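Local structure of heat shock protein, putative (Plasmodium falciparum, 1Y6Z) at residues B[91-96]-B[163-168]; B[137-140]-B[146-149]; B[156-161]-B[170-175]; B[177-180]-B[186-189]. The protein is probably an ATP-dependent Hsp90-family chaperone that binds unfolded proteins, and the piece described here is its middle domain. One frame throughout, in Å; residues are numbered along the deposited sequence.

Interaction 1: residues B[91-96]-B[163-168]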
loop_
_atom_site.group_PDB
_atom_site.type_symbol
_atom_site.label_atom_id
_atom_site.label_comp_id
_atom_site.label_asym_id
_atom_site.label_seq_id
_atom_site.Cartn_x
_atom_site.Cartn_y
_atom_site.Cartn_z
ATOM N N PRO B 91 -4.412 -17.140 -1.786
ATOM C CA PRO B 91 -3.227 -17.508 -2.588
ATOM C C PRO B 91 -2.339 -18.441 -1.797
ATOM O O PRO B 91 -2.195 -18.273 -0.603
ATOM C CB PRO B 91 -2.521 -16.180 -2.789
ATOM C CG PRO B 91 -3.728 -15.213 -2.886
ATOM C CD PRO B 91 -4.606 -15.690 -1.734
ATOM N N ARG B 92 -1.796 -19.455 -2.436
ATOM C CA ARG B 92 -1.064 -20.427 -1.620
ATOM C C ARG B 92 0.251 -19.886 -1.087
ATOM O O ARG B 92 0.843 -20.466 -0.140
ATOM C CB ARG B 92 -0.808 -21.713 -2.410
ATOM C CG ARG B 92 0.297 -21.601 -3.457
ATOM C CD ARG B 92 0.526 -22.987 -4.158
ATOM N NE ARG B 92 1.641 -22.915 -5.097
ATOM C CZ ARG B 92 2.256 -23.983 -5.629
ATOM N NH1 ARG B 92 1.849 -25.210 -5.338
ATOM N NH2 ARG B 92 3.256 -23.829 -6.460
ATOM N N TRP B 93 0.734 -18.766 -1.637
ATOM C CA TRP B 93 1.961 -18.221 -1.060
ATOM C C TRP B 93 1.732 -17.765 0.407
ATOM O O TRP B 93 2.682 -17.640 1.152
ATOM C CB TRP B 93 2.578 -17.114 -1.900
ATOM C CG TRP B 93 1.850 -15.852 -1.868
ATOM C CD1 TRP B 93 0.809 -15.513 -2.665
ATOM C CD2 TRP B 93 2.066 -14.736 -0.961
ATOM N NE1 TRP B 93 0.344 -14.271 -2.319
ATOM C CE2 TRP B 93 1.140 -13.747 -1.317
ATOM C CE3 TRP B 93 3.002 -14.471 0.075
ATOM C CZ2 TRP B 93 1.069 -12.490 -0.643
ATOM C CZ3 TRP B 93 2.967 -13.204 0.718
ATOM C CH2 TRP B 93 1.985 -12.247 0.366
ATOM N N LEU B 94 0.478 -17.588 0.810
ATOM C CA LEU B 94 0.128 -17.223 2.181
ATOM C C LEU B 94 -0.259 -18.376 3.106
ATOM O O LEU B 94 -0.792 -18.125 4.192
ATOM C CB LEU B 94 -1.047 -16.242 2.161
ATOM C CG LEU B 94 -0.542 -14.882 1.703
ATOM C CD1 LEU B 94 -1.782 -14.118 1.326
ATOM C CD2 LEU B 94 0.263 -14.184 2.867
ATOM N N THR B 95 0.031 -19.605 2.683
ATOM C CA THR B 95 -0.254 -20.841 3.430
ATOM C C THR B 95 0.394 -20.832 4.817
ATOM O O THR B 95 -0.066 -21.531 5.706
ATOM C CB THR B 95 0.205 -22.123 2.667
ATOM O OG1 THR B 95 -0.283 -23.318 3.332
ATOM C CG2 THR B 95 1.724 -22.202 2.529
ATOM N N PHE B 96 1.462 -20.055 4.981
ATOM C CA PHE B 96 2.193 -20.031 6.293
ATOM C C PHE B 96 1.440 -19.226 7.347
ATOM O O PHE B 96 1.732 -19.357 8.516
ATOM C CB PHE B 96 3.631 -19.523 6.162
ATOM C CG PHE B 96 3.728 -18.068 5.738
ATOM C CD1 PHE B 96 3.801 -17.721 4.404
ATOM C CD2 PHE B 96 3.704 -17.043 6.705
ATOM C CE1 PHE B 96 3.916 -16.380 3.979
ATOM C CE2 PHE B 96 3.761 -15.667 6.284
ATOM C CZ PHE B 96 3.889 -15.359 4.942
ATOM N N VAL B 163 6.119 -14.857 -8.162
ATOM C CA VAL B 163 5.819 -15.728 -9.328
ATOM C C VAL B 163 4.313 -15.863 -9.544
ATOM O O VAL B 163 3.788 -15.659 -10.670
ATOM C CB VAL B 163 6.466 -17.160 -9.127
ATOM C CG1 VAL B 163 6.191 -18.110 -10.326
ATOM C CG2 VAL B 163 7.947 -17.038 -8.867
ATOM N N GLU B 164 3.579 -16.181 -8.457
ATOM C CA GLU B 164 2.177 -16.655 -8.581
ATOM C C GLU B 164 1.052 -15.693 -8.328
ATOM O O GLU B 164 -0.078 -15.943 -8.729
ATOM C CB GLU B 164 1.947 -17.909 -7.717
ATOM C CG GLU B 164 2.913 -19.002 -8.041
ATOM C CD GLU B 164 2.689 -20.269 -7.281
ATOM O OE1 GLU B 164 1.825 -20.311 -6.365
ATOM O OE2 GLU B 164 3.440 -21.222 -7.569
ATOM N N ASP B 165 1.327 -14.579 -7.690
ATOM C CA ASP B 165 0.230 -13.714 -7.296
ATOM C C ASP B 165 0.288 -12.452 -8.200
ATOM O O ASP B 165 0.830 -11.408 -7.819
ATOM C CB ASP B 165 0.279 -13.412 -5.776
ATOM C CG ASP B 165 -0.850 -12.464 -5.321
ATOM O OD1 ASP B 165 -1.440 -11.796 -6.191
ATOM O OD2 ASP B 165 -1.138 -12.368 -4.117
ATOM N N LYS B 166 -0.273 -12.595 -9.394
ATOM C CA LYS B 166 -0.230 -11.542 -10.414
ATOM C C LYS B 166 -0.582 -10.146 -9.872
ATOM O O LYS B 166 0.179 -9.181 -10.050
ATOM C CB LYS B 166 -1.147 -11.921 -11.602
ATOM C CG LYS B 166 -1.161 -10.859 -12.744
ATOM C CD LYS B 166 0.204 -10.422 -13.135
ATOM C CE LYS B 166 0.271 -9.862 -14.545
ATOM N NZ LYS B 166 1.676 -9.426 -14.837
ATOM N N GLU B 167 -1.705 -10.080 -9.173
ATOM C CA GLU B 167 -2.330 -8.837 -8.747
ATOM C C GLU B 167 -1.494 -8.131 -7.689
ATOM O O GLU B 167 -1.475 -6.916 -7.639
ATOM C CB GLU B 167 -3.760 -9.059 -8.191
ATOM C CG GLU B 167 -4.821 -9.629 -9.143
ATOM C CD GLU B 167 -4.544 -11.021 -9.674
ATOM O OE1 GLU B 167 -3.949 -11.823 -8.933
ATOM O OE2 GLU B 167 -4.951 -11.318 -10.838
ATOM N N ASN B 168 -0.819 -8.885 -6.836
ATOM C CA ASN B 168 0.007 -8.280 -5.789
ATOM C C ASN B 168 1.513 -8.333 -6.011
ATOM O O ASN B 168 2.267 -7.974 -5.138
ATOM C CB ASN B 168 -0.363 -8.875 -4.418
ATOM C CG ASN B 168 -1.814 -8.596 -4.063
ATOM O OD1 ASN B 168 -2.218 -7.453 -3.948
ATOM N ND2 ASN B 168 -2.590 -9.640 -3.906
HETATM O O HOH W 1 0.644 -18.326 -4.628
#
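Arg92 and Glu164 meet side-on in a two-pronged salt bridge, Arg92 NE lying 2.9 Å from Glu164 OE1 and Arg92 NH2 2.8 Å from Glu164 OE2. The guanidinium and carboxylate planes are only 20° apart, and both oxygens use their syn lone pairs, the geometry expected of a bidentate pair. Arg92 starts with CG between its backbone N and carbonyl carbon (chi1 75°) and then runs straight to NE, while Glu164 leaves the last turn of helix 145-164 with an extended chain. A water donates to Glu164 OE1 over 2.9 Å and accepts a weak bond from Trp93 N.

Deeper in, Trp93 NE1 donates to Asp165 OD2 over 3.0 Å. The oxygen accepts with its anti lone pair, and ring and carboxylate planes stand 50° apart. Asp165 has just left the helix, and its carboxylate is held by Asn168 as well: Asn168 ND2 donates to Asp165 OD2 at 3.1 Å and Asn168 N to Asp165 OD1 at 3.0 Å, the latter an Asx motif. Leu94 CG lies over one indole face, and the ring also packs on Met136 and Leu158.

The loop before strand 98-103 is thus joined to the end of helix 145-164 by an exposed ion pair and a buried indole-carboxylate bond. With two side-chain donors on OD2 and a backbone donor on OD1, the buried Asp165 carboxylate is probably stabilised as the anion.

Interaction 2: residues B[137-140]-B[146-149]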
loop_
_atom_site.group_PDB
_atom_site.type_symbol
_atom_site.label_atom_id
_atom_site.label_comp_id
_atom_site.label_asym_id
_atom_site.label_seq_id
_atom_site.Cartn_x
_atom_site.Cartn_y
_atom_site.Cartn_z
ATOM N N LYS B 137 4.759 -5.466 5.596
ATOM C CA LYS B 137 5.456 -4.158 5.359
ATOM C C LYS B 137 5.741 -3.401 6.625
ATOM O O LYS B 137 6.767 -2.721 6.741
ATOM C CB LYS B 137 4.676 -3.241 4.455
ATOM C CG LYS B 137 4.769 -3.575 3.006
ATOM C CD LYS B 137 4.515 -2.261 2.239
ATOM C CE LYS B 137 3.108 -1.742 2.484
ATOM N NZ LYS B 137 3.041 -0.806 3.659
ATOM N N GLY B 138 4.830 -3.514 7.585
ATOM C CA GLY B 138 5.073 -2.970 8.923
ATOM C C GLY B 138 6.238 -3.672 9.591
ATOM O O GLY B 138 7.040 -3.046 10.269
ATOM N N LEU B 139 6.317 -4.989 9.441
ATOM C CA LEU B 139 7.390 -5.722 10.077
ATOM C C LEU B 139 8.730 -5.322 9.458
ATOM O O LEU B 139 9.695 -5.138 10.175
ATOM C CB LEU B 139 7.147 -7.216 10.003
ATOM C CG LEU B 139 7.977 -8.171 10.884
ATOM C CD1 LEU B 139 7.702 -7.961 12.384
ATOM C CD2 LEU B 139 7.666 -9.583 10.481
ATOM N N LYS B 140 8.772 -5.147 8.148
ATOM C CA LYS B 140 9.964 -4.619 7.447
ATOM C C LYS B 140 10.369 -3.212 7.953
ATOM O O LYS B 140 11.544 -2.983 8.242
ATOM C CB LYS B 140 9.714 -4.551 5.955
ATOM C CG LYS B 140 10.996 -4.140 5.140
ATOM C CD LYS B 140 10.712 -4.205 3.684
ATOM C CE LYS B 140 11.901 -3.557 2.904
ATOM N NZ LYS B 140 11.666 -3.780 1.496
ATOM N N LYS B 146 13.881 -9.027 13.632
ATOM C CA LYS B 146 12.681 -9.823 13.388
ATOM C C LYS B 146 12.361 -9.930 11.893
ATOM O O LYS B 146 11.924 -10.973 11.436
ATOM C CB LYS B 146 11.492 -9.303 14.176
ATOM C CG LYS B 146 11.486 -9.799 15.614
ATOM C CD LYS B 146 10.359 -9.181 16.428
ATOM C CE LYS B 146 9.009 -9.783 16.119
ATOM N NZ LYS B 146 8.042 -9.308 17.102
ATOM N N TRP B 147 12.601 -8.852 11.144
ATOM C CA TRP B 147 12.406 -8.879 9.714
ATOM C C TRP B 147 13.356 -9.870 9.011
ATOM O O TRP B 147 12.949 -10.598 8.099
ATOM C CB TRP B 147 12.563 -7.473 9.106
ATOM C CG TRP B 147 12.401 -7.509 7.617
ATOM C CD1 TRP B 147 13.355 -7.233 6.682
ATOM C CD2 TRP B 147 11.212 -7.822 6.894
ATOM N NE1 TRP B 147 12.849 -7.387 5.418
ATOM C CE2 TRP B 147 11.534 -7.754 5.514
ATOM C CE3 TRP B 147 9.916 -8.210 7.275
ATOM C CZ2 TRP B 147 10.611 -8.020 4.517
ATOM C CZ3 TRP B 147 8.995 -8.467 6.279
ATOM C CH2 TRP B 147 9.339 -8.367 4.925
ATOM N N THR B 148 14.640 -9.879 9.402
ATOM C CA THR B 148 15.555 -10.810 8.763
ATOM C C THR B 148 15.185 -12.272 9.070
ATOM O O THR B 148 15.241 -13.101 8.184
ATOM C CB THR B 148 17.062 -10.527 9.116
ATOM O OG1 THR B 148 17.398 -9.184 8.764
ATOM C CG2 THR B 148 17.980 -11.504 8.358
ATOM N N LYS B 149 14.795 -12.545 10.315
ATOM C CA LYS B 149 14.181 -13.813 10.760
ATOM C C LYS B 149 12.959 -14.212 9.938
ATOM O O LYS B 149 12.893 -15.315 9.402
ATOM C CB LYS B 149 13.726 -13.660 12.200
ATOM C CG LYS B 149 13.262 -14.925 12.831
ATOM C CD LYS B 149 12.991 -14.633 14.296
ATOM C CE LYS B 149 13.709 -15.629 15.159
ATOM N NZ LYS B 149 12.765 -16.267 16.089
HETATM O O HOH W 2 12.846 -6.362 2.116
#
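Lys140 lies across one face of the Trp147 indole, where helices 121-141 and 145-164 meet beside the short connection between them. Its backbone N is already 3.4 Å from Trp147 CE3, and CA sits over the same ring system. CB follows, 3.6 Å from the centroid of the six-membered ring and 7° off its normal, a CH-pi contact almost directly above the centre. CG moves on toward the five-membered ring, at 3.7 Å from both CE2 and NE1 of Trp147, and CD passes 3.9 Å from Trp147 CZ2. The chain is fully extended (chi1 -174°, later torsions also near 180°), which carries NZ beyond the indole. There it forms a salt bridge with Asp189 and gives a hydrogen bond to a water 2.9 Å away, which also receives a weak bond from Trp147 NE1; the stronger partner of NE1 is Glu177.

Leu139 adds apolar packing at the benzo end, its CB 4.0 Å from Trp147 CE3, and its CD1 reaches Lys146 CE at 4.4 Å.

The helical hairpin is closed here by methylene-to-indole packing, while the polar ends of Lys140 and Trp147 turn to acidic partners on strands 177-178 and 188-189. One lysine therefore serves two chemistries, and its ammonium is probably kept charged by Asp189.

Interaction 3: residues B[156-161]-B[170-175]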
loop_
_atom_site.group_PDB
_atom_site.type_symbol
_atom_site.label_atom_id
_atom_site.label_comp_id
_atom_site.label_asym_id
_atom_site.label_seq_id
_atom_site.Cartn_x
_atom_site.Cartn_y
_atom_site.Cartn_z
ATOM N N LYS B 156 10.977 -17.639 1.218
ATOM C CA LYS B 156 10.706 -18.497 0.083
ATOM C C LYS B 156 9.263 -18.356 -0.373
ATOM O O LYS B 156 8.988 -18.380 -1.582
ATOM C CB LYS B 156 11.026 -19.975 0.408
ATOM C CG LYS B 156 10.327 -20.479 1.711
ATOM C CD LYS B 156 10.930 -21.843 2.146
ATOM C CE LYS B 156 9.946 -22.567 3.069
ATOM N NZ LYS B 156 10.515 -23.990 3.403
ATOM N N TYR B 157 8.330 -18.183 0.587
ATOM C CA TYR B 157 6.892 -18.053 0.227
ATOM C C TYR B 157 6.644 -16.737 -0.529
ATOM O O TYR B 157 5.876 -16.688 -1.454
ATOM C CB TYR B 157 5.996 -18.134 1.467
ATOM C CG TYR B 157 5.968 -19.527 1.985
ATOM C CD1 TYR B 157 6.723 -19.894 3.082
ATOM C CD2 TYR B 157 5.247 -20.495 1.324
ATOM C CE1 TYR B 157 6.689 -21.258 3.550
ATOM C CE2 TYR B 157 5.191 -21.868 1.793
ATOM C CZ TYR B 157 5.901 -22.227 2.881
ATOM O OH TYR B 157 5.933 -23.581 3.296
ATOM N N LEU B 158 7.294 -15.700 -0.080
ATOM C CA LEU B 158 7.120 -14.377 -0.740
ATOM C C LEU B 158 7.626 -14.446 -2.175
ATOM O O LEU B 158 6.977 -13.942 -3.098
ATOM C CB LEU B 158 7.840 -13.335 0.084
ATOM C CG LEU B 158 7.032 -12.718 1.234
ATOM C CD1 LEU B 158 6.586 -13.733 2.328
ATOM C CD2 LEU B 158 7.866 -11.553 1.858
ATOM N N LYS B 159 8.738 -15.189 -2.375
ATOM C CA LYS B 159 9.366 -15.363 -3.719
ATOM C C LYS B 159 8.406 -16.068 -4.615
ATOM O O LYS B 159 8.220 -15.653 -5.748
ATOM C CB LYS B 159 10.702 -16.088 -3.611
ATOM C CG LYS B 159 11.840 -15.177 -3.146
ATOM C CD LYS B 159 13.058 -16.012 -2.700
ATOM C CE LYS B 159 14.089 -15.180 -1.973
ATOM N NZ LYS B 159 15.012 -16.191 -1.259
ATOM N N ILE B 160 7.722 -17.092 -4.074
ATOM C CA ILE B 160 6.635 -17.783 -4.817
ATOM C C ILE B 160 5.457 -16.831 -5.081
ATOM O O ILE B 160 4.884 -16.847 -6.169
ATOM C CB ILE B 160 6.189 -19.061 -4.102
ATOM C CG1 ILE B 160 7.274 -20.137 -4.225
ATOM C CG2 ILE B 160 4.826 -19.630 -4.676
ATOM C CD1 ILE B 160 7.236 -21.058 -3.030
ATOM N N GLY B 161 5.113 -16.004 -4.095
ATOM C CA GLY B 161 4.085 -14.970 -4.306
ATOM C C GLY B 161 4.359 -14.060 -5.510
ATOM O O GLY B 161 3.437 -13.756 -6.294
ATOM N N GLU B 170 3.925 -6.656 -7.445
ATOM C CA GLU B 170 4.909 -5.579 -7.161
ATOM C C GLU B 170 5.121 -5.335 -5.684
ATOM O O GLU B 170 6.265 -5.153 -5.211
ATOM C CB GLU B 170 4.476 -4.253 -7.830
ATOM C CG GLU B 170 5.462 -3.076 -7.579
ATOM C CD GLU B 170 5.015 -1.745 -8.221
ATOM O OE1 GLU B 170 4.638 -1.783 -9.415
ATOM O OE2 GLU B 170 5.086 -0.692 -7.526
ATOM N N GLU B 171 4.018 -5.337 -4.925
ATOM C CA GLU B 171 4.127 -5.146 -3.488
ATOM C C GLU B 171 4.930 -6.276 -2.825
ATOM O O GLU B 171 5.771 -6.035 -1.925
ATOM C CB GLU B 171 2.737 -5.074 -2.864
ATOM C CG GLU B 171 2.087 -3.731 -2.990
ATOM C CD GLU B 171 1.097 -3.557 -1.855
ATOM O OE1 GLU B 171 0.012 -4.160 -2.000
ATOM O OE2 GLU B 171 1.440 -2.901 -0.813
ATOM N N ILE B 172 4.701 -7.487 -3.292
ATOM C CA ILE B 172 5.424 -8.629 -2.698
ATOM C C ILE B 172 6.903 -8.524 -3.082
ATOM O O ILE B 172 7.767 -8.821 -2.267
ATOM C CB ILE B 172 4.843 -9.967 -3.130
ATOM C CG1 ILE B 172 3.312 -10.024 -2.880
ATOM C CG2 ILE B 172 5.611 -11.146 -2.416
ATOM C CD1 ILE B 172 2.662 -11.356 -3.370
ATOM N N ALA B 173 7.153 -8.187 -4.347
ATOM C CA ALA B 173 8.502 -8.023 -4.922
ATOM C C ALA B 173 9.332 -7.015 -4.123
ATOM O O ALA B 173 10.548 -7.199 -3.933
ATOM C CB ALA B 173 8.379 -7.589 -6.416
ATOM N N SER B 174 8.672 -5.974 -3.623
ATOM C CA SER B 174 9.320 -4.948 -2.818
ATOM C C SER B 174 9.863 -5.458 -1.472
ATOM O O SER B 174 10.677 -4.765 -0.818
ATOM C CB SER B 174 8.363 -3.745 -2.631
ATOM O OG SER B 174 7.367 -3.983 -1.687
ATOM N N LEU B 175 9.454 -6.670 -1.069
ATOM C CA LEU B 175 9.807 -7.258 0.256
ATOM C C LEU B 175 10.957 -8.256 0.199
ATOM O O LEU B 175 11.592 -8.470 1.207
ATOM C CB LEU B 175 8.593 -7.980 0.926
ATOM C CG LEU B 175 7.320 -7.091 1.136
ATOM C CD1 LEU B 175 6.027 -7.844 1.569
ATOM C CD2 LEU B 175 7.727 -5.984 2.138
#
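Ile172 faces Leu158 and Gly161 in a helix-helix packing of the Hsp90 middle domain, where the short helix 169-173 folds back against helix 145-164. The two backbones come close, the CA atoms of Leu158 and Ile172 being 6.3 Å apart. The branches of Ile172 divide the work: CG2, anti to the backbone N, reaches the Leu158 carbonyl and lies 4.0 Å from Leu158 CB, whereas CD1, at the end of an extended chain (chi2 177°), rests 3.8 Å from Gly161 C. Gly161 has no side chain, and the methyl lies directly against its main chain. One turn on, Leu158 CD2 meets Leu175 CB at 3.8 Å. All four residues are buried, and the side-chain contacts between the segments are apolar, with one methyl against a main-chain carbonyl.

The next shell holds them in place. Leu158 also packs on Met136 of helix 121-141 and on Phe150 and Leu151 of its own helix, Leu175 rests on Trp147 and Lys140, and Ile172 touches Trp93. Main-chain bonds fix the turn that presents Leu175, with Leu175 N donating to Ile172 O over 3.0 Å. Beside it, Ser174 OG gives a short hydrogen bond to Glu171 O, 2.6 Å long, with the donor tilted 27° from the carbonyl plane.

Interaction 4: residues B[177-180]-B[186-189]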
loop_
_atom_site.group_PDB
_atom_site.type_symbol
_atom_site.label_atom_id
_atom_site.label_comp_id
_atom_site.label_asym_id
_atom_site.label_seq_id
_atom_site.Cartn_x
_atom_site.Cartn_y
_atom_site.Cartn_z
ATOM N N GLU B 177 14.524 -10.224 -0.641
ATOM C CA GLU B 177 15.912 -9.780 -0.525
ATOM C C GLU B 177 16.874 -10.841 -1.066
ATOM O O GLU B 177 16.588 -12.057 -0.976
ATOM C CB GLU B 177 16.219 -9.378 0.932
ATOM C CG GLU B 177 15.429 -8.153 1.417
ATOM C CD GLU B 177 15.826 -7.689 2.809
ATOM O OE1 GLU B 177 16.826 -8.210 3.361
ATOM O OE2 GLU B 177 15.117 -6.797 3.322
ATOM N N PHE B 178 17.986 -10.373 -1.658
ATOM C CA PHE B 178 18.996 -11.253 -2.280
ATOM C C PHE B 178 20.360 -10.708 -1.981
ATOM O O PHE B 178 20.546 -9.496 -1.812
ATOM C CB PHE B 178 18.878 -11.331 -3.821
ATOM C CG PHE B 178 17.524 -11.710 -4.296
ATOM C CD1 PHE B 178 16.562 -10.738 -4.555
ATOM C CD2 PHE B 178 17.175 -13.048 -4.447
ATOM C CE1 PHE B 178 15.294 -11.073 -4.973
ATOM C CE2 PHE B 178 15.885 -13.409 -4.889
ATOM C CZ PHE B 178 14.935 -12.410 -5.146
ATOM N N TYR B 179 21.314 -11.628 -1.892
ATOM C CA TYR B 179 22.710 -11.250 -1.767
ATOM C C TYR B 179 23.098 -10.654 -3.104
ATOM O O TYR B 179 22.540 -11.035 -4.118
ATOM C CB TYR B 179 23.556 -12.498 -1.457
ATOM C CG TYR B 179 23.493 -12.897 0.002
ATOM C CD1 TYR B 179 22.887 -14.092 0.411
ATOM C CD2 TYR B 179 23.956 -12.031 0.975
ATOM C CE1 TYR B 179 22.819 -14.431 1.785
ATOM C CE2 TYR B 179 23.899 -12.352 2.330
ATOM C CZ TYR B 179 23.336 -13.545 2.732
ATOM O OH TYR B 179 23.283 -13.817 4.101
ATOM N N SER B 180 24.074 -9.744 -3.100
ATOM C CA SER B 180 24.588 -9.207 -4.349
ATOM C C SER B 180 26.105 -9.109 -4.236
ATOM O O SER B 180 26.659 -9.459 -3.183
ATOM C CB SER B 180 24.000 -7.838 -4.620
ATOM O OG SER B 180 24.522 -6.901 -3.707
ATOM N N LYS B 186 25.219 -9.252 4.219
ATOM C CA LYS B 186 23.784 -8.894 4.310
ATOM C C LYS B 186 23.131 -8.810 2.922
ATOM O O LYS B 186 23.771 -8.393 1.957
ATOM C CB LYS B 186 23.641 -7.557 5.028
ATOM C CG LYS B 186 24.148 -7.550 6.488
ATOM C CD LYS B 186 23.172 -8.242 7.442
ATOM C CE LYS B 186 21.951 -7.349 7.751
ATOM N NZ LYS B 186 20.870 -8.099 8.469
ATOM N N LYS B 187 21.849 -9.174 2.828
ATOM C CA LYS B 187 21.081 -9.109 1.575
ATOM C C LYS B 187 20.606 -7.696 1.312
ATOM O O LYS B 187 20.520 -6.859 2.226
ATOM C CB LYS B 187 19.873 -10.060 1.600
ATOM C CG LYS B 187 20.201 -11.514 1.841
ATOM C CD LYS B 187 18.959 -12.362 1.956
ATOM C CE LYS B 187 19.308 -13.854 2.157
ATOM N NZ LYS B 187 18.235 -14.806 1.679
ATOM N N THR B 188 20.277 -7.425 0.060
ATOM C CA THR B 188 19.704 -6.137 -0.306
ATOM C C THR B 188 18.285 -6.355 -0.859
ATOM O O THR B 188 18.015 -7.402 -1.514
ATOM C CB THR B 188 20.522 -5.420 -1.396
ATOM O OG1 THR B 188 19.897 -4.162 -1.720
ATOM C CG2 THR B 188 20.627 -6.282 -2.661
ATOM N N ASP B 189 17.421 -5.360 -0.648
ATOM C CA ASP B 189 16.119 -5.440 -1.259
ATOM C C ASP B 189 16.207 -4.774 -2.650
ATOM O O ASP B 189 17.266 -4.220 -3.023
ATOM C CB ASP B 189 15.002 -4.878 -0.329
ATOM C CG ASP B 189 15.194 -3.387 0.014
ATOM O OD1 ASP B 189 16.075 -2.735 -0.573
ATOM O OD2 ASP B 189 14.455 -2.850 0.874
HETATM O O HOH W 3 17.167 -14.642 -0.767
#
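With chi1 of -80° at Tyr179 and -58° at Lys187, both side chains set CG anti to the carbonyl carbon, and the lysine chain then runs extended over the phenol ring. Lys187 CG stands 3.7 Å from the Tyr179 ring centroid and 4° off the ring normal, a CH-pi contact over the face; farther along, Lys187 CE is 3.6 Å from Tyr179 CE1. Lys187 NZ passes the ring and donates to a water at 2.7 Å, which in turn donates to Glu177 O.

The backbones form a short, weakly bonded antiparallel beta hairpin, whose pairing rests on Phe178 and Thr188. These two are a hydrogen-bonded pair, with Phe178 N to Thr188 O at 3.0 Å and Thr188 N to Phe178 O at 2.8 Å. Thr188 CG2 leans 3.3 Å from Phe178 O, while Thr188 OG1 turns to Asp189 O.

On the other face, Glu177 CG touches Asp189 CB at 3.7 Å. Their carboxylates are nearly perpendicular and have separate partners: Glu177 OE2 accepts from Trp147, while Asp189, the N-cap residue of helix 190-195, bonds Ser192 and pairs with Lys140. Tyr179 also makes backbone bonds to Phe233 in strand 231-234.

The hairpin thus combines backbone bonding with lysine-on-tyrosine packing, and the division of partners probably eases any repulsion between the two nearby acids.

Overall arrangement
Interaction 3 is the wholly buried contact, its side chains meeting through apolar groups; the other three are partly buried and mix packing with polar groups. Interactions 1, 2 and 3 all use helix 145-164, at its end, near its start and in between. Interactions 1 and 3 adjoin, their centres about 8 Å apart, and the Trp93 ring lies against Gly161 and Ile172. Interaction 4 lies farthest from the centre of the chain, its own centre about 16 Å out, and relies on main-chain bonds. Its acids tie it to interaction 2 through Lys140 NZ to Asp189 OD2 (3.0 Å) and a probable Trp147 NE1 to Glu177 OE2 bond, whereas Lys159 packing on Phe178 links interactions 3 and 4.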